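Local coordinates for protein GMP reductase (Trypanosoma brucei brucei, PDB 6JIG) that probably catalyses the NADPH-dependent reductive deamination of GMP to IMP, and carries a CBS-domain pair that also binds guanine nucleotides, at residues 50-58 with 397-406; 316-324 with 424-432. The protein carries 1 engineered substitution. All coordinates share one frame; numbering follows the deposited sequence.

Contact 1. Residues 50-58 with 397-406; sequences VASNMDTVC and IIRGMAGFGA. With 5GP (guanosine-5'-monophosphate), chain B.
D55 and R399 form a salt bridge in which the guanidinium offers NE and NH2 side-on, one nitrogen to each carboxylate oxygen. R399 NH2 lies 2.8 Å from D55 OD2, which sits in the guanidinium plane at its edge, whereas NE reaches D55 OD1 at 3.2 Å on the syn side. The carboxylate and guanidinium planes are 51° apart, and NH2 meets OD2 from above the carboxylate plane. R399 reaches D55 with its chain extended from CG to NE, and G405 O lies over the centre of one guanidinium face. A water donates to D55 OD1 and to R399 O and accepts from T56 OG1, tying three polar groups together. M401 is bent at chi2 (-69°) and chi3 (-89°), which curls SD back against the backbone at M54 and D55; D55 N makes a weak hydrogen bond to SD at 3.4 Å. Beside it, M54 CG packs on M401 CG, while M54, bent at chi3, lays CE 3.3 Å from R399 O and against I398 CG1. M401 N donates to the purine N7 of GMP (3.1 Å). The contact joins the loop after barrel strand 49-51, flanked by strands 370-373 and 72-75, to the end of strand 393-399 and the start of helix 404-414.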
loop_
_atom_site.group_PDB
_atom_site.type_symbol
_atom_site.label_atom_id
_atom_site.label_comp_id
_atom_site.label_asym_id
_atom_site.label_seq_id
_atom_site.Cartn_x
_atom_site.Cartn_y
_atom_site.Cartn_z
ATOM N N VAL A 50 -0.391 21.853 -31.592
ATOM C CA VAL A 50 -1.814 21.954 -31.908
ATOM C C VAL A 50 -2.596 21.407 -30.720
ATOM O O VAL A 50 -2.359 20.271 -30.286
ATOM C CB VAL A 50 -2.168 21.182 -33.188
ATOM C CG1 VAL A 50 -3.649 21.355 -33.529
ATOM C CG2 VAL A 50 -1.294 21.639 -34.361
ATOM N N ALA A 51 -3.516 22.207 -30.182
ATOM C CA ALA A 51 -4.384 21.711 -29.117
ATOM C C ALA A 51 -5.454 20.786 -29.683
ATOM O O ALA A 51 -6.090 21.095 -30.692
ATOM C CB ALA A 51 -5.045 22.872 -28.370
ATOM N N SER A 52 -5.666 19.658 -29.009
ATOM C CA SER A 52 -6.571 18.629 -29.495
ATOM C C SER A 52 -8.023 19.095 -29.496
ATOM O O SER A 52 -8.481 19.736 -28.544
ATOM C CB SER A 52 -6.459 17.374 -28.631
ATOM O OG SER A 52 -7.328 16.361 -29.104
ATOM N N ASN A 53 -8.755 18.711 -30.544
ATOM C CA ASN A 53 -10.213 18.882 -30.620
ATOM C C ASN A 53 -10.896 17.841 -29.727
ATOM O O ASN A 53 -11.535 16.895 -30.184
ATOM C CB ASN A 53 -10.696 18.774 -32.060
ATOM C CG ASN A 53 -10.136 17.552 -32.787
ATOM O OD1 ASN A 53 -8.925 17.302 -32.773
ATOM N ND2 ASN A 53 -11.019 16.786 -33.425
ATOM N N MET A 54 -10.738 18.041 -28.424
ATOM C CA MET A 54 -11.414 17.280 -27.387
ATOM C C MET A 54 -12.223 18.240 -26.534
ATOM O O MET A 54 -11.800 19.378 -26.307
ATOM C CB MET A 54 -10.405 16.528 -26.514
ATOM C CG MET A 54 -9.690 15.433 -27.272
ATOM S SD MET A 54 -8.339 14.757 -26.290
ATOM C CE MET A 54 -9.277 14.170 -24.872
ATOM N N ASP A 55 -13.382 17.784 -26.053
ATOM C CA ASP A 55 -14.215 18.706 -25.296
ATOM C C ASP A 55 -13.708 18.936 -23.884
ATOM O O ASP A 55 -14.323 19.720 -23.157
ATOM C CB ASP A 55 -15.683 18.253 -25.300
ATOM C CG ASP A 55 -15.939 16.939 -24.549
ATOM O OD1 ASP A 55 -14.992 16.306 -24.039
ATOM O OD2 ASP A 55 -17.134 16.559 -24.474
ATOM N N THR A 56 -12.587 18.323 -23.492
ATOM C CA THR A 56 -11.903 18.670 -22.255
ATOM C C THR A 56 -10.583 19.397 -22.505
ATOM O O THR A 56 -9.826 19.634 -21.558
ATOM C CB THR A 56 -11.654 17.417 -21.407
ATOM O OG1 THR A 56 -10.927 16.456 -22.178
ATOM C CG2 THR A 56 -12.971 16.795 -20.967
ATOM N N VAL A 57 -10.287 19.762 -23.749
ATOM C CA VAL A 57 -9.014 20.413 -24.049
ATOM C C VAL A 57 -9.222 21.767 -24.721
ATOM O O VAL A 57 -8.727 22.789 -24.232
ATOM C CB VAL A 57 -8.113 19.501 -24.910
ATOM C CG1 VAL A 57 -6.868 20.249 -25.317
ATOM C CG2 VAL A 57 -7.727 18.225 -24.138
ATOM N N CYS A 58 -9.957 21.810 -25.833
ATOM C CA CYS A 58 -9.955 23.012 -26.675
ATOM C C CYS A 58 -11.358 23.580 -26.900
ATOM O O CYS A 58 -12.096 23.117 -27.775
ATOM C CB CYS A 58 -9.279 22.733 -28.014
ATOM S SG CYS A 58 -9.029 24.288 -28.987
ATOM N N ILE A 397 -11.341 17.064 -15.408
ATOM C CA ILE A 397 -11.712 15.871 -16.161
ATOM C C ILE A 397 -11.014 15.877 -17.514
ATOM O O ILE A 397 -10.899 16.920 -18.173
ATOM C CB ILE A 397 -13.242 15.792 -16.328
ATOM C CG1 ILE A 397 -13.927 15.619 -14.970
ATOM C CG2 ILE A 397 -13.629 14.653 -17.270
ATOM C CD1 ILE A 397 -13.437 14.415 -14.194
ATOM N N ILE A 398 -10.523 14.708 -17.925
ATOM C CA ILE A 398 -10.160 14.436 -19.311
ATOM C C ILE A 398 -10.905 13.175 -19.732
ATOM O O ILE A 398 -11.011 12.218 -18.954
ATOM C CB ILE A 398 -8.632 14.286 -19.500
ATOM C CG1 ILE A 398 -8.269 14.270 -20.989
ATOM C CG2 ILE A 398 -8.088 13.041 -18.765
ATOM C CD1 ILE A 398 -6.790 14.067 -21.246
ATOM N N ARG A 399 -11.464 13.185 -20.941
ATOM C CA ARG A 399 -12.299 12.066 -21.350
ATOM C C ARG A 399 -12.204 11.850 -22.854
ATOM O O ARG A 399 -12.061 12.798 -23.635
ATOM C CB ARG A 399 -13.760 12.277 -20.928
ATOM C CG ARG A 399 -14.482 13.378 -21.678
ATOM C CD ARG A 399 -15.774 13.725 -20.978
ATOM N NE ARG A 399 -16.517 14.761 -21.687
ATOM C CZ ARG A 399 -17.584 15.373 -21.186
ATOM N NH1 ARG A 399 -18.019 15.044 -19.975
ATOM N NH2 ARG A 399 -18.213 16.310 -21.890
ATOM N N GLY A 400 -12.293 10.581 -23.246
ATOM C CA GLY A 400 -12.246 10.244 -24.654
ATOM C C GLY A 400 -13.506 10.671 -25.379
ATOM O O GLY A 400 -14.607 10.655 -24.827
ATOM N N MET A 401 -13.328 11.069 -26.642
ATOM C CA MET A 401 -14.443 11.476 -27.490
ATOM C C MET A 401 -15.241 10.291 -28.026
ATOM O O MET A 401 -16.321 10.497 -28.592
ATOM C CB MET A 401 -13.928 12.340 -28.646
ATOM C CG MET A 401 -13.266 13.647 -28.180
ATOM S SD MET A 401 -14.458 14.828 -27.468
ATOM C CE MET A 401 -14.958 15.718 -28.952
ATOM N N ALA A 402 -14.743 9.063 -27.860
ATOM C CA ALA A 402 -15.514 7.858 -28.138
ATOM C C ALA A 402 -16.001 7.182 -26.860
ATOM O O ALA A 402 -16.488 6.049 -26.916
ATOM C CB ALA A 402 -14.691 6.877 -28.979
ATOM N N GLY A 403 -15.872 7.850 -25.706
ATOM C CA GLY A 403 -16.353 7.319 -24.448
ATOM C C GLY A 403 -17.776 7.765 -24.131
ATOM O O GLY A 403 -18.402 8.538 -24.859
ATOM N N PHE A 404 -18.287 7.258 -23.004
ATOM C CA PHE A 404 -19.672 7.543 -22.634
ATOM C C PHE A 404 -19.859 9.007 -22.241
ATOM O O PHE A 404 -20.844 9.640 -22.642
ATOM C CB PHE A 404 -20.115 6.622 -21.494
ATOM C CG PHE A 404 -20.589 5.274 -21.954
ATOM C CD1 PHE A 404 -21.439 5.156 -23.042
ATOM C CD2 PHE A 404 -20.183 4.120 -21.298
ATOM C CE1 PHE A 404 -21.877 3.911 -23.467
ATOM C CE2 PHE A 404 -20.619 2.872 -21.717
ATOM C CZ PHE A 404 -21.467 2.770 -22.803
ATOM N N GLY A 405 -18.922 9.562 -21.468
ATOM C CA GLY A 405 -19.110 10.904 -20.935
ATOM C C GLY A 405 -19.226 11.957 -22.021
ATOM O O GLY A 405 -20.140 12.789 -22.003
ATOM N N ALA A 406 -18.306 11.928 -22.990
ATOM C CA ALA A 406 -18.329 12.913 -24.068
ATOM C C ALA A 406 -19.553 12.747 -24.965
ATOM O O ALA A 406 -20.047 13.734 -25.522
ATOM C CB ALA A 406 -17.045 12.821 -24.897
HETATM P P 5GP B . -3.286 12.499 -25.905
HETATM O O1P 5GP B . -2.484 11.229 -25.672
HETATM O O2P 5GP B . -4.286 12.795 -24.806
HETATM O O3P 5GP B . -2.457 13.687 -26.325
HETATM O "O5'" 5GP B . -4.100 12.125 -27.227
HETATM C "C5'" 5GP B . -5.197 12.891 -27.699
HETATM C "C4'" 5GP B . -5.757 12.295 -28.974
HETATM O "O4'" 5GP B . -6.470 11.074 -28.666
HETATM C "C3'" 5GP B . -6.799 13.128 -29.709
HETATM O "O3'" 5GP B . -6.236 14.190 -30.470
HETATM C "C2'" 5GP B . -7.551 12.076 -30.544
HETATM O "O2'" 5GP B . -6.877 11.776 -31.760
HETATM C "C1'" 5GP B . -7.444 10.829 -29.663
HETATM N N9 5GP B . -8.707 10.502 -28.992
HETATM C C8 5GP B . -9.453 11.305 -28.217
HETATM N N7 5GP B . -10.522 10.587 -27.782
HETATM C C5 5GP B . -10.405 9.333 -28.281
HETATM C C6 5GP B . -11.166 8.177 -28.178
HETATM O O6 5GP B . -12.203 8.185 -27.482
HETATM N N1 5GP B . -10.773 7.067 -28.824
HETATM C C2 5GP B . -9.658 7.049 -29.569
HETATM N N2 5GP B . -9.286 5.916 -30.205
HETATM N N3 5GP B . -8.884 8.155 -29.681
HETATM C C4 5GP B . -9.254 9.290 -29.044
HETATM O O HOH W 1 -12.760 15.289 -24.176
#

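Contact 2. Residues 316-324 with 424-432; sequences SIAITRLVA and SLVPEGVEG. Engineered in segment 316-324: A318 (natural residue Cys). With K (potassium ion), chain D; 5GP (guanosine-5'-monophosphate), chain B.
A single backbone bridge pairs A318 with G429: V430 N donates to I317 O at 2.9 Å, in the carbonyl plane, and I319 N donates to E428 O at 3.0 Å from well above the carbonyl plane. I319 has CG1 between its backbone N and carbonyl carbon (chi1 56°), which lays CG1 over the E428-G429 peptide; an extended chi2 (172°) then carries CD1 to 3.7 Å from V430 CG1. V430 CG2 turns the other way, onto I317 CB. T320 OG1 donates to the anti lone pair of E428 OE1 (2.9 Å) and accepts from N2 of GMP, so one hydroxyl links carboxylate and guanine; E428 OE2 is hydrogen-bonded to S453 OG of the second subunit. E428 O is shared too, taking N1 of GMP at 3.0 Å. Segment 316-324 belongs to the catalytic loop that follows strand 307-310 in the TIM barrel of the IMPDH/GMPR family, and 424-432 runs into strand 431-435. A318, engineered in place of the natural cysteine predicted to form the thioimidate intermediate, brings CB to 3.2 Å from C2 of the purine. Its carbonyl O binds potassium at 2.7 Å, in a site completed by the carbonyl oxygens of G313 and G315 of the same chain and of E482, S483 and G484 of the second subunit. I317 CD1 lies against the imidazole part of the purine, and S316 grips the phosphate through N and OG. Farther along, V323 CG1 meets V426 CG1, and V323 CG2 approaches P427 O.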
loop_
_atom_site.group_PDB
_atom_site.type_symbol
_atom_site.label_atom_id
_atom_site.label_comp_id
_atom_site.label_asym_id
_atom_site.label_seq_id
_atom_site.Cartn_x
_atom_site.Cartn_y
_atom_site.Cartn_z
ATOM N N SER A 316 -4.004 9.135 -24.848
ATOM C CA SER A 316 -4.020 8.865 -23.409
ATOM C C SER A 316 -5.333 8.232 -22.954
ATOM O O SER A 316 -5.332 7.297 -22.144
ATOM C CB SER A 316 -3.776 10.163 -22.637
ATOM O OG SER A 316 -4.833 11.084 -22.849
ATOM N N ILE A 317 -6.462 8.739 -23.449
ATOM C CA ILE A 317 -7.775 8.255 -23.032
ATOM C C ILE A 317 -8.385 7.291 -24.057
ATOM O O ILE A 317 -9.550 6.912 -23.930
ATOM C CB ILE A 317 -8.724 9.430 -22.712
ATOM C CG1 ILE A 317 -8.890 10.386 -23.898
ATOM C CG2 ILE A 317 -8.153 10.279 -21.585
ATOM C CD1 ILE A 317 -9.386 9.769 -25.150
ATOM N N ALA A 318 -7.615 6.880 -25.064
ATOM C CA ALA A 318 -8.101 6.055 -26.163
ATOM C C ALA A 318 -7.948 4.570 -25.848
ATOM O O ALA A 318 -6.912 4.143 -25.333
ATOM C CB ALA A 318 -7.324 6.372 -27.440
ATOM N N ILE A 319 -8.966 3.778 -26.210
ATOM C CA ILE A 319 -8.922 2.331 -25.993
ATOM C C ILE A 319 -9.450 1.584 -27.214
ATOM O O ILE A 319 -9.900 0.434 -27.107
ATOM C CB ILE A 319 -9.705 1.918 -24.731
ATOM C CG1 ILE A 319 -11.147 2.417 -24.800
ATOM C CG2 ILE A 319 -9.013 2.431 -23.465
ATOM C CD1 ILE A 319 -12.019 1.888 -23.685
ATOM N N THR A 320 -9.402 2.241 -28.376
ATOM C CA THR A 320 -9.606 1.562 -29.651
ATOM C C THR A 320 -8.808 0.265 -29.748
ATOM O O THR A 320 -9.293 -0.738 -30.278
ATOM C CB THR A 320 -9.212 2.510 -30.786
ATOM O OG1 THR A 320 -10.132 3.610 -30.824
ATOM C CG2 THR A 320 -9.193 1.806 -32.128
ATOM N N ARG A 321 -7.558 0.286 -29.292
ATOM C CA ARG A 321 -6.740 -0.910 -29.369
ATOM C C ARG A 321 -7.278 -2.009 -28.456
ATOM O O ARG A 321 -7.072 -3.193 -28.738
ATOM C CB ARG A 321 -5.278 -0.555 -29.039
ATOM C CG ARG A 321 -4.692 0.470 -30.027
ATOM C CD ARG A 321 -3.253 0.885 -29.713
ATOM N NE ARG A 321 -2.751 1.906 -30.636
ATOM C CZ ARG A 321 -1.498 2.352 -30.641
ATOM N NH1 ARG A 321 -0.601 1.855 -29.779
ATOM N NH2 ARG A 321 -1.139 3.287 -31.508
ATOM N N LEU A 322 -7.993 -1.648 -27.384
ATOM C CA LEU A 322 -8.566 -2.660 -26.499
ATOM C C LEU A 322 -9.953 -3.106 -26.933
ATOM O O LEU A 322 -10.324 -4.257 -26.674
ATOM C CB LEU A 322 -8.646 -2.142 -25.059
ATOM C CG LEU A 322 -7.321 -1.625 -24.481
ATOM C CD1 LEU A 322 -7.494 -1.199 -23.035
ATOM C CD2 LEU A 322 -6.228 -2.669 -24.609
ATOM N N VAL A 323 -10.727 -2.232 -27.574
ATOM C CA VAL A 323 -12.089 -2.579 -27.973
ATOM C C VAL A 323 -12.117 -3.226 -29.352
ATOM O O VAL A 323 -12.741 -4.272 -29.549
ATOM C CB VAL A 323 -12.994 -1.330 -27.918
ATOM C CG1 VAL A 323 -14.340 -1.637 -28.537
ATOM C CG2 VAL A 323 -13.164 -0.870 -26.480
ATOM N N ALA A 324 -11.446 -2.616 -30.328
ATOM C CA ALA A 324 -11.387 -3.163 -31.683
ATOM C C ALA A 324 -10.140 -3.997 -31.947
ATOM O O ALA A 324 -10.156 -4.839 -32.852
ATOM C CB ALA A 324 -11.445 -2.025 -32.712
ATOM N N SER A 424 -26.593 2.738 -27.986
ATOM C CA SER A 424 -25.914 1.646 -28.676
ATOM C C SER A 424 -24.416 1.919 -28.807
ATOM O O SER A 424 -23.793 1.543 -29.802
ATOM C CB SER A 424 -26.526 1.423 -30.061
ATOM N N LEU A 425 -23.844 2.566 -27.794
ATOM C CA LEU A 425 -22.448 2.995 -27.830
ATOM C C LEU A 425 -21.553 1.887 -27.282
ATOM O O LEU A 425 -21.648 1.523 -26.104
ATOM C CB LEU A 425 -22.264 4.285 -27.032
ATOM N N VAL A 426 -20.688 1.351 -28.137
ATOM C CA VAL A 426 -19.574 0.510 -27.700
ATOM C C VAL A 426 -18.385 1.449 -27.520
ATOM O O VAL A 426 -17.733 1.817 -28.510
ATOM C CB VAL A 426 -19.285 -0.618 -28.706
ATOM C CG1 VAL A 426 -18.169 -1.538 -28.203
ATOM C CG2 VAL A 426 -20.559 -1.424 -28.976
ATOM N N PRO A 427 -18.087 1.881 -26.294
ATOM C CA PRO A 427 -17.122 2.972 -26.110
ATOM C C PRO A 427 -15.714 2.564 -26.521
ATOM O O PRO A 427 -15.308 1.411 -26.356
ATOM C CB PRO A 427 -17.204 3.268 -24.607
ATOM C CG PRO A 427 -17.646 1.974 -23.997
ATOM C CD PRO A 427 -18.573 1.346 -25.008
ATOM N N GLU A 428 -14.976 3.526 -27.084
ATOM C CA GLU A 428 -13.560 3.356 -27.405
ATOM C C GLU A 428 -12.710 4.459 -26.777
ATOM O O GLU A 428 -11.579 4.703 -27.220
ATOM C CB GLU A 428 -13.351 3.292 -28.924
ATOM C CG GLU A 428 -14.274 2.291 -29.623
ATOM C CD GLU A 428 -13.695 1.718 -30.919
ATOM O OE1 GLU A 428 -12.577 2.118 -31.308
ATOM O OE2 GLU A 428 -14.366 0.865 -31.549
ATOM N N GLY A 429 -13.242 5.121 -25.745
ATOM C CA GLY A 429 -12.467 6.022 -24.918
ATOM C C GLY A 429 -12.953 5.955 -23.483
ATOM O O GLY A 429 -14.035 5.433 -23.192
ATOM N N VAL A 430 -12.133 6.485 -22.579
ATOM C CA VAL A 430 -12.417 6.429 -21.150
ATOM C C VAL A 430 -12.472 7.847 -20.589
ATOM O O VAL A 430 -12.138 8.821 -21.264
ATOM C CB VAL A 430 -11.384 5.581 -20.378
ATOM C CG1 VAL A 430 -11.375 4.151 -20.891
ATOM C CG2 VAL A 430 -9.996 6.210 -20.470
ATOM N N GLU A 431 -12.903 7.945 -19.333
ATOM C CA GLU A 431 -12.878 9.187 -18.575
ATOM C C GLU A 431 -11.897 9.076 -17.412
ATOM O O GLU A 431 -11.673 7.992 -16.860
ATOM C CB GLU A 431 -14.274 9.542 -18.050
ATOM N N GLY A 432 -11.309 10.212 -17.047
ATOM C CA GLY A 432 -10.383 10.273 -15.933
ATOM C C GLY A 432 -10.166 11.710 -15.511
ATOM O O GLY A 432 -10.764 12.642 -16.055
HETATM K K K D . -4.256 4.428 -25.747
HETATM P P 5GP B . -3.286 12.499 -25.905
HETATM O O1P 5GP B . -2.484 11.229 -25.672
HETATM O O2P 5GP B . -4.286 12.795 -24.806
HETATM O O3P 5GP B . -2.457 13.687 -26.325
HETATM O "O5'" 5GP B . -4.100 12.125 -27.227
HETATM C "C5'" 5GP B . -5.197 12.891 -27.699
HETATM C "C4'" 5GP B . -5.757 12.295 -28.974
HETATM O "O4'" 5GP B . -6.470 11.074 -28.666
HETATM C "C3'" 5GP B . -6.799 13.128 -29.709
HETATM O "O3'" 5GP B . -6.236 14.190 -30.470
HETATM C "C2'" 5GP B . -7.551 12.076 -30.544
HETATM O "O2'" 5GP B . -6.877 11.776 -31.760
HETATM C "C1'" 5GP B . -7.444 10.829 -29.663
HETATM N N9 5GP B . -8.707 10.502 -28.992
HETATM C C8 5GP B . -9.453 11.305 -28.217
HETATM N N7 5GP B . -10.522 10.587 -27.782
HETATM C C5 5GP B . -10.405 9.333 -28.281
HETATM C C6 5GP B . -11.166 8.177 -28.178
HETATM O O6 5GP B . -12.203 8.185 -27.482
HETATM N N1 5GP B . -10.773 7.067 -28.824
HETATM C C2 5GP B . -9.658 7.049 -29.569
HETATM N N2 5GP B . -9.286 5.916 -30.205
HETATM N N3 5GP B . -8.884 8.155 -29.681
HETATM C C4 5GP B . -9.254 9.290 -29.044
#

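Contacts 1 and 2 lie with their centres 12 Å apart and build much of one GMP site. Their second segments, 397-406 and 424-432, are joined through neighbouring antiparallel strands 393-399 and 431-435: G400 N to V430 O (2.7 Å) and I398 O to G432 N (2.8 Å) are probable hydrogen bonds. Contact 1 holds the ribose through S52 and the N7/O6 edge of guanine, A402 N reaching O6 at 2.7 Å, whereas contact 2 takes the N1/N2 edge and the phosphate. G400 and I317 meet directly between the two. Of the pair, only contact 2 includes the position of the predicted catalytic cysteine and a potassium ligand.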